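Local coordinates for protein endo-1,4-beta-xylanase (Pseudoalteromonas haloplanktis, PDB 1H12) that hydrolyses internal beta-1,4 linkages of xylan as a cold-adapted family 8 glycoside hydrolase, and probably also acts on cellulose-like beta-glucans, at residues A1-V9 with Y17-G25; V33-F41 with A86-E95. All blocks are in the same frame, centred on the assembly; numbering follows the deposited sequence. Where two conformers were deposited one is given.

Both segments of interaction 1 (1-9 with 17-25) precede those of interaction 2 (33-41 with 86-95) along the chain. Their centres lie about 24 Å apart, and their nearest atoms are still about 7 Å from each other, so the two do not touch. Helix 20-23 of interaction 1 and helix 29-40 of interaction 2 are successive in the chain, and Asn19, Ala21 and Gln22 rest on Ile29. Interaction 1 is local, holding the amino-terminal loop to a short helix near the periphery. In interaction 2 the 44 intervening residues include strands 50-55, 58-66 and 74-76, so this largely apolar contact brings helix 29-40 together with helices 77-89 and 93-107 of the family 8 fold.

Interaction 1: A1-V9 with Y17-G25; sequences AFNNNPSSV and YRNLAQEMG
Placing CG of Glu23 anti to the carbonyl carbon (chi1 -64°), with the chain extended beyond it, carries the carboxylate to the backbone of Asn3, while a bend at chi3 of Arg18 (63°) swings its guanidinium there too. Arg18 grips the acid side-on: NE donates to Glu23 OE2 at 2.9 Å, and NH2 forms a salt bridge to Glu23 OE1 at 2.8 Å, both on syn sides. Asn3 N gives OE1 a second bond (2.9 Å, 168°), arriving from above the carboxylate plane, so two donors reach this oxygen from different directions and the acid is held against rotation. Water 3 ties Glu23 OE2 to Asn3 ND2. The amino group of Ala1 donates to Glu23 O at 2.9 Å, on a lone pair in the carbonyl plane. Beside these polar links, Phe2 supplies the apolar part: Leu20 CD1 meets its ring edge at CD1 (3.7 Å), Arg18 NH2 comes 3.6 Å from Phe2 CE1, and Met24 SD, 5.2 Å from the Phe2 ring centroid, makes an oblique Met-aromatic contact. Phe2 also reaches Ala361 of helix 358-369. Asn3 suits its bend because OD1 accepts from Asn5 N, an Asx turn. Across from this loop stands a short helix capped at both ends, by Asn19 as N-cap and by a Schellman motif in which Gly25, as a glycine, readily takes positive phi.

Interaction 2: V33-F41 with A86-E95; sequences VNSTFDNMF and AAVMLNKQEE
Phe37 has a neighbour over each face of its ring. Its CG stands anti to the backbone N (chi1 -175°), which lays the ring across to Ala87 and Lys92. Lys92, in one of its two modelled conformers, sets CG over one face in a CH-pi contact, 3.8 Å from the Phe37 ring centroid, and Phe41 sets CD1 over the centre of the opposite face. Lysine suits this partly exposed place because its aliphatic stem covers the ring while its amine extends beyond it.

Apolar packing surrounds the rest of the ring. Leu90 CD1 lies 3.6 Å from Phe37 CB, and its other methyl, CD2, is 4.1 Å from Val33 CG1. Small Ala86 and Ala87 admit the ring closely: Phe37 CE2 is 3.7 Å from Ala87 CA. Glu95 contributes its stem, with CG 3.7 Å from Phe41 CD2. With only an alanine at Phe37, the space between Phe41 and the Lys92 stem is likely to be left unfilled, and Ala87 to lose the ring packed on it.

Charge plays a looser, uncertain part: in that same conformer Lys92 NZ stands 4.2 Å from Asp38 OD1, beyond a salt bridge.

Helix 29-40 thus packs against the junction of helices 77-89 and 93-107, with Val33 and Met40 also touching helix 379-392, while Phe41 meets Tyr50 on strand 50-55.

Interaction 1: A1-V9 with Y17-G25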
loop_
_atom_site.group_PDB
_atom_site.type_symbol
_atom_site.label_atom_id
_atom_site.label_comp_id
_atom_site.label_asym_id
_atom_site.label_seq_id
_atom_site.Cartn_x
_atom_site.Cartn_y
_atom_site.Cartn_z
ATOM N N ALA A 1 10.183 -4.371 25.291
ATOM C CA ALA A 1 10.231 -2.905 25.154
ATOM C C ALA A 1 10.456 -2.532 23.688
ATOM O O ALA A 1 11.093 -3.267 22.968
ATOM C CB ALA A 1 11.325 -2.301 25.994
ATOM N N PHE A 2 9.968 -1.387 23.300
ATOM C CA PHE A 2 10.200 -0.880 21.960
ATOM C C PHE A 2 11.640 -0.748 21.626
ATOM O O PHE A 2 12.407 -0.137 22.416
ATOM C CB PHE A 2 9.532 0.476 21.829
ATOM C CG PHE A 2 9.706 1.137 20.480
ATOM C CD1 PHE A 2 9.221 0.561 19.319
ATOM C CD2 PHE A 2 10.366 2.340 20.372
ATOM C CE1 PHE A 2 9.353 1.204 18.084
ATOM C CE2 PHE A 2 10.514 2.963 19.118
ATOM C CZ PHE A 2 10.018 2.381 17.988
ATOM N N ASN A 3 12.075 -1.256 20.479
ATOM C CA ASN A 3 13.431 -1.049 19.993
ATOM C C ASN A 3 13.502 0.297 19.285
ATOM O O ASN A 3 13.088 0.435 18.127
ATOM C CB ASN A 3 13.838 -2.163 19.063
ATOM C CG ASN A 3 15.258 -2.054 18.628
ATOM O OD1 ASN A 3 15.923 -1.048 18.929
ATOM N ND2 ASN A 3 15.753 -3.037 17.888
ATOM N N ASN A 4 14.025 1.297 19.973
ATOM C CA ASN A 4 14.174 2.618 19.432
ATOM C C ASN A 4 15.466 2.822 18.701
ATOM O O ASN A 4 15.770 3.975 18.321
ATOM C CB ASN A 4 13.964 3.655 20.500
ATOM C CG ASN A 4 15.107 3.741 21.468
ATOM O OD1 ASN A 4 15.858 2.831 21.600
ATOM N ND2 ASN A 4 15.244 4.870 22.103
ATOM N N ASN A 5 16.181 1.763 18.405
ATOM C CA ASN A 5 17.394 1.831 17.623
ATOM C C ASN A 5 17.344 0.803 16.464
ATOM O O ASN A 5 18.078 -0.171 16.432
ATOM C CB ASN A 5 18.591 1.480 18.552
ATOM C CG ASN A 5 19.927 1.757 17.918
ATOM O OD1 ASN A 5 20.022 2.575 16.953
ATOM N ND2 ASN A 5 21.007 1.107 18.454
ATOM N N PRO A 6 16.430 1.009 15.525
ATOM C CA PRO A 6 16.252 0.025 14.449
ATOM C C PRO A 6 17.509 -0.188 13.687
ATOM O O PRO A 6 18.246 0.743 13.392
ATOM C CB PRO A 6 15.151 0.644 13.616
ATOM C CG PRO A 6 15.257 2.103 13.867
ATOM C CD PRO A 6 15.544 2.182 15.414
ATOM N N SER A 7 17.766 -1.453 13.332
ATOM C CA SER A 7 18.971 -1.810 12.610
ATOM C C SER A 7 19.113 -1.196 11.256
ATOM O O SER A 7 18.135 -1.042 10.537
ATOM C CB SER A 7 19.058 -3.325 12.482
ATOM O OG SER A 7 20.309 -3.695 11.894
ATOM N N SER A 8 20.354 -0.855 10.871
ATOM C CA SER A 8 20.672 -0.431 9.510
ATOM C C SER A 8 20.678 -1.600 8.557
ATOM O O SER A 8 20.798 -1.393 7.374
ATOM C CB SER A 8 22.017 0.261 9.456
ATOM O OG SER A 8 23.023 -0.590 9.922
ATOM N N VAL A 9 20.623 -2.802 9.063
ATOM C CA VAL A 9 20.562 -4.026 8.234
ATOM C C VAL A 9 19.126 -4.490 8.252
ATOM O O VAL A 9 18.543 -4.712 9.307
ATOM C CB VAL A 9 21.453 -5.158 8.786
ATOM C CG1 VAL A 9 21.366 -6.413 7.985
ATOM C CG2 VAL A 9 22.925 -4.696 8.817
ATOM N N TYR A 17 13.132 -10.758 11.456
ATOM C CA TYR A 17 11.983 -9.866 11.397
ATOM C C TYR A 17 11.600 -9.438 12.814
ATOM O O TYR A 17 11.503 -10.258 13.733
ATOM C CB TYR A 17 10.796 -10.591 10.736
ATOM C CG TYR A 17 10.991 -10.686 9.225
ATOM C CD1 TYR A 17 11.771 -11.692 8.645
ATOM C CD2 TYR A 17 10.424 -9.743 8.380
ATOM C CE1 TYR A 17 11.987 -11.754 7.311
ATOM C CE2 TYR A 17 10.644 -9.803 7.007
ATOM C CZ TYR A 17 11.422 -10.796 6.464
ATOM O OH TYR A 17 11.621 -10.823 5.093
ATOM N N ARG A 18 11.377 -8.155 12.977
ATOM C CA ARG A 18 10.838 -7.633 14.209
ATOM C C ARG A 18 9.394 -8.024 14.341
ATOM O O ARG A 18 8.647 -8.156 13.350
ATOM C CB ARG A 18 10.917 -6.115 14.253
ATOM C CG ARG A 18 12.316 -5.574 14.278
ATOM C CD ARG A 18 12.395 -4.054 14.181
ATOM N NE ARG A 18 11.752 -3.411 15.320
ATOM C CZ ARG A 18 11.678 -2.093 15.471
ATOM N NH1 ARG A 18 12.124 -1.304 14.507
ATOM N NH2 ARG A 18 11.147 -1.560 16.548
ATOM N N ASN A 19 8.978 -8.192 15.592
ATOM C CA ASN A 19 7.586 -8.325 16.000
ATOM C C ASN A 19 7.279 -7.154 16.892
ATOM O O ASN A 19 7.524 -7.180 18.109
ATOM C CB ASN A 19 7.367 -9.673 16.712
ATOM C CG ASN A 19 5.915 -9.934 17.066
ATOM O OD1 ASN A 19 5.110 -9.020 17.203
ATOM N ND2 ASN A 19 5.571 -11.231 17.230
ATOM N N LEU A 20 6.816 -6.064 16.289
ATOM C CA LEU A 20 6.584 -4.813 16.998
ATOM C C LEU A 20 5.595 -4.986 18.122
ATOM O O LEU A 20 5.799 -4.454 19.230
ATOM C CB LEU A 20 6.169 -3.706 16.040
ATOM C CG LEU A 20 5.879 -2.378 16.669
ATOM C CD1 LEU A 20 7.075 -1.763 17.367
ATOM C CD2 LEU A 20 5.418 -1.379 15.566
ATOM N N ALA A 21 4.527 -5.728 17.903
ATOM C CA ALA A 21 3.551 -5.955 18.935
ATOM C C ALA A 21 4.163 -6.647 20.154
ATOM O O ALA A 21 3.815 -6.310 21.290
ATOM C CB ALA A 21 2.374 -6.750 18.405
ATOM N N GLN A 22 5.066 -7.576 19.905
ATOM C CA GLN A 22 5.756 -8.259 21.013
ATOM C C GLN A 22 6.665 -7.295 21.739
ATOM O O GLN A 22 6.732 -7.307 22.983
ATOM C CB GLN A 22 6.544 -9.438 20.462
ATOM C CG GLN A 22 7.194 -10.290 21.501
ATOM C CD GLN A 22 7.852 -11.494 20.785
ATOM O OE1 GLN A 22 8.789 -11.353 20.000
ATOM N NE2 GLN A 22 7.280 -12.653 20.977
ATOM N N GLU A 23 7.408 -6.468 21.009
ATOM C CA GLU A 23 8.213 -5.433 21.642
ATOM C C GLU A 23 7.377 -4.562 22.559
ATOM O O GLU A 23 7.849 -4.143 23.648
ATOM C CB GLU A 23 8.905 -4.542 20.588
ATOM C CG GLU A 23 9.909 -5.266 19.724
ATOM C CD GLU A 23 10.585 -4.393 18.690
ATOM O OE1 GLU A 23 10.525 -3.138 18.828
ATOM O OE2 GLU A 23 11.196 -4.971 17.730
ATOM N N MET A 24 6.143 -4.298 22.179
ATOM C CA MET A 24 5.251 -3.421 22.896
ATOM C C MET A 24 4.513 -4.179 24.009
ATOM O O MET A 24 3.630 -3.629 24.617
ATOM C CB MET A 24 4.239 -2.783 21.921
ATOM C CG MET A 24 4.917 -1.876 20.905
ATOM S SD MET A 24 5.938 -0.566 21.639
ATOM C CE MET A 24 4.824 0.386 22.324
ATOM N N GLY A 25 4.861 -5.416 24.231
ATOM C CA GLY A 25 4.313 -6.179 25.378
ATOM C C GLY A 25 2.967 -6.781 25.183
ATOM O O GLY A 25 2.293 -7.185 26.168
HETATM O O HOH W 1 8.660 -6.980 24.984
HETATM O O HOH W 2 12.081 1.308 15.541
HETATM O O HOH W 3 13.933 -5.416 17.853
#

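Interaction 2: V33-F41 with A86-E95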
loop_
_atom_site.group_PDB
_atom_site.type_symbol
_atom_site.label_atom_id
_atom_site.label_comp_id
_atom_site.label_asym_id
_atom_site.label_seq_id
_atom_site.Cartn_x
_atom_site.Cartn_y
_atom_site.Cartn_z
ATOM N N VAL A 33 -3.965 -11.387 14.604
ATOM C CA VAL A 33 -3.686 -11.325 13.157
ATOM C C VAL A 33 -4.598 -12.283 12.403
ATOM O O VAL A 33 -5.187 -11.934 11.391
ATOM C CB VAL A 33 -2.228 -11.707 12.901
ATOM C CG1 VAL A 33 -1.944 -11.762 11.427
ATOM C CG2 VAL A 33 -1.277 -10.678 13.552
ATOM N N ASN A 34 -4.688 -13.506 12.886
ATOM C CA ASN A 34 -5.496 -14.513 12.240
ATOM C C ASN A 34 -6.978 -14.157 12.224
ATOM O O ASN A 34 -7.644 -14.336 11.193
ATOM C CB ASN A 34 -5.318 -15.879 12.965
ATOM C CG ASN A 34 -3.920 -16.435 12.863
ATOM O OD1 ASN A 34 -3.115 -16.000 12.080
ATOM N ND2 ASN A 34 -3.647 -17.462 13.683
ATOM N N SER A 35 -7.476 -13.652 13.341
ATOM C CA SER A 35 -8.904 -13.264 13.321
ATOM C C SER A 35 -9.166 -12.063 12.408
ATOM O O SER A 35 -10.237 -11.959 11.849
ATOM C CB SER A 35 -9.402 -12.949 14.759
ATOM O OG SER A 35 -8.762 -11.831 15.298
ATOM N N THR A 36 -8.201 -11.165 12.284
ATOM C CA THR A 36 -8.333 -10.025 11.388
ATOM C C THR A 36 -8.542 -10.576 9.957
ATOM O O THR A 36 -9.458 -10.139 9.253
ATOM C CB THR A 36 -7.141 -9.134 11.483
ATOM O OG1 THR A 36 -7.050 -8.555 12.825
ATOM C CG2 THR A 36 -7.183 -8.003 10.526
ATOM N N PHE A 37 -7.693 -11.494 9.521
ATOM C CA PHE A 37 -7.853 -12.045 8.199
ATOM C C PHE A 37 -9.177 -12.785 8.102
ATOM O O PHE A 37 -9.941 -12.608 7.135
ATOM C CB PHE A 37 -6.686 -12.984 7.838
ATOM C CG PHE A 37 -6.762 -13.481 6.430
ATOM C CD1 PHE A 37 -7.531 -14.581 6.085
ATOM C CD2 PHE A 37 -6.076 -12.832 5.422
ATOM C CE1 PHE A 37 -7.650 -14.971 4.745
ATOM C CE2 PHE A 37 -6.142 -13.222 4.122
ATOM C CZ PHE A 37 -6.940 -14.298 3.767
ATOM N N ASP A 38 -9.502 -13.598 9.085
ATOM C CA ASP A 38 -10.721 -14.398 9.005
ATOM C C ASP A 38 -11.950 -13.569 8.913
ATOM O O ASP A 38 -12.907 -13.920 8.235
ATOM C CB ASP A 38 -10.823 -15.311 10.217
ATOM C CG ASP A 38 -9.806 -16.468 10.173
ATOM O OD1 ASP A 38 -9.155 -16.664 9.132
ATOM O OD2 ASP A 38 -9.607 -17.108 11.234
ATOM N N ASN A 39 -11.963 -12.445 9.623
ATOM C CA ASN A 39 -13.141 -11.586 9.569
ATOM C C ASN A 39 -13.219 -10.777 8.287
ATOM O O ASN A 39 -14.297 -10.536 7.747
ATOM C CB ASN A 39 -13.143 -10.607 10.761
ATOM C CG ASN A 39 -13.349 -11.278 12.085
ATOM O OD1 ASN A 39 -13.908 -12.335 12.147
ATOM N ND2 ASN A 39 -12.878 -10.596 13.183
ATOM N N MET A 40 -12.059 -10.341 7.764
ATOM C CA MET A 40 -12.049 -9.612 6.490
ATOM C C MET A 40 -12.451 -10.525 5.327
ATOM O O MET A 40 -13.065 -10.066 4.365
ATOM C CB MET A 40 -10.689 -8.996 6.283
ATOM C CG MET A 40 -10.535 -8.290 4.926
ATOM S SD MET A 40 -8.930 -7.472 4.849
ATOM C CE MET A 40 -8.803 -7.182 3.105
ATOM N N PHE A 41 -12.076 -11.801 5.398
ATOM C CA PHE A 41 -12.277 -12.778 4.350
ATOM C C PHE A 41 -13.455 -13.729 4.642
ATOM O O PHE A 41 -13.693 -14.613 3.876
ATOM C CB PHE A 41 -11.000 -13.518 4.040
ATOM C CG PHE A 41 -9.994 -12.668 3.267
ATOM C CD1 PHE A 41 -9.228 -11.708 3.920
ATOM C CD2 PHE A 41 -9.816 -12.836 1.911
ATOM C CE1 PHE A 41 -8.336 -10.958 3.224
ATOM C CE2 PHE A 41 -8.908 -12.082 1.218
ATOM C CZ PHE A 41 -8.183 -11.149 1.830
ATOM N N ALA A 86 -2.030 -9.698 1.524
ATOM C CA ALA A 86 -2.357 -10.239 2.817
ATOM C C ALA A 86 -2.488 -11.744 2.780
ATOM O O ALA A 86 -2.005 -12.469 3.669
ATOM C CB ALA A 86 -3.649 -9.596 3.334
ATOM N N ALA A 87 -3.178 -12.252 1.760
ATOM C CA ALA A 87 -3.382 -13.697 1.646
ATOM C C ALA A 87 -2.063 -14.453 1.551
ATOM O O ALA A 87 -1.872 -15.467 2.206
ATOM C CB ALA A 87 -4.302 -13.967 0.439
ATOM N N VAL A 88 -1.120 -13.991 0.700
ATOM C CA VAL A 88 0.123 -14.753 0.551
ATOM C C VAL A 88 0.912 -14.736 1.849
ATOM O O VAL A 88 1.552 -15.735 2.193
ATOM C CB VAL A 88 0.941 -14.339 -0.672
ATOM C CG1 VAL A 88 1.563 -12.961 -0.569
ATOM C CG2 VAL A 88 2.015 -15.370 -0.974
ATOM N N MET A 89 0.884 -13.647 2.602
ATOM C CA MET A 89 1.632 -13.599 3.851
ATOM C C MET A 89 1.119 -14.606 4.877
ATOM O O MET A 89 1.894 -15.071 5.725
ATOM C CB MET A 89 1.616 -12.201 4.454
ATOM C CG MET A 89 2.345 -11.139 3.612
ATOM S SD MET A 89 4.041 -11.624 3.215
ATOM C CE MET A 89 4.340 -10.463 1.917
ATOM N N LEU A 90 -0.169 -14.920 4.839
ATOM C CA LEU A 90 -0.771 -15.873 5.781
ATOM C C LEU A 90 -1.002 -17.238 5.177
ATOM O O LEU A 90 -1.606 -18.105 5.824
ATOM C CB LEU A 90 -2.029 -15.274 6.382
ATOM C CG LEU A 90 -1.810 -14.042 7.261
ATOM C CD1 LEU A 90 -3.108 -13.534 7.777
ATOM C CD2 LEU A 90 -0.853 -14.282 8.418
ATOM N N ASN A 91 -0.466 -17.486 4.018
ATOM C CA ASN A 91 -0.545 -18.826 3.383
ATOM C C ASN A 91 -1.986 -19.185 3.002
ATOM O O ASN A 91 -2.392 -20.330 3.100
ATOM C CB ASN A 91 0.101 -19.925 4.226
ATOM C CG ASN A 91 1.035 -20.814 3.425
ATOM O OD1 ASN A 91 1.481 -20.466 2.337
ATOM N ND2 ASN A 91 1.338 -21.990 4.008
ATOM N N LYS A 92 -2.748 -18.184 2.539
ATOM C CA LYS A 92 -4.169 -18.332 2.218
ATOM C C LYS A 92 -4.359 -18.434 0.701
ATOM O O LYS A 92 -4.713 -17.469 0.018
ATOM C CB LYS A 92 -4.963 -17.183 2.810
ATOM C CG LYS A 92 -4.788 -17.025 4.312
ATOM C CD LYS A 92 -5.461 -18.138 5.084
ATOM C CE LYS A 92 -5.376 -17.917 6.556
ATOM N NZ LYS A 92 -6.157 -18.953 7.264
ATOM N N GLN A 93 -4.101 -19.640 0.178
ATOM C CA GLN A 93 -3.976 -19.785 -1.253
ATOM C C GLN A 93 -5.267 -19.656 -2.031
ATOM O O GLN A 93 -5.290 -19.043 -3.109
ATOM C CB GLN A 93 -3.256 -21.100 -1.580
ATOM C CG GLN A 93 -2.895 -21.228 -3.053
ATOM C CD GLN A 93 -2.130 -22.464 -3.371
ATOM O OE1 GLN A 93 -2.086 -23.425 -2.525
ATOM N NE2 GLN A 93 -1.555 -22.518 -4.553
ATOM N N GLU A 94 -6.344 -20.226 -1.530
ATOM C CA GLU A 94 -7.609 -20.139 -2.221
ATOM C C GLU A 94 -8.028 -18.682 -2.369
ATOM O O GLU A 94 -8.514 -18.269 -3.437
ATOM C CB GLU A 94 -8.711 -20.919 -1.488
ATOM N N GLU A 95 -7.934 -17.944 -1.282
ATOM C CA GLU A 95 -8.295 -16.514 -1.300
ATOM C C GLU A 95 -7.441 -15.770 -2.307
ATOM O O GLU A 95 -7.960 -14.944 -3.074
ATOM C CB GLU A 95 -8.167 -15.929 0.102
ATOM C CG GLU A 95 -9.194 -16.430 1.126
ATOM C CD GLU A 95 -8.847 -17.752 1.764
ATOM O OE1 GLU A 95 -7.859 -18.437 1.480
ATOM O OE2 GLU A 95 -9.607 -18.068 2.703
#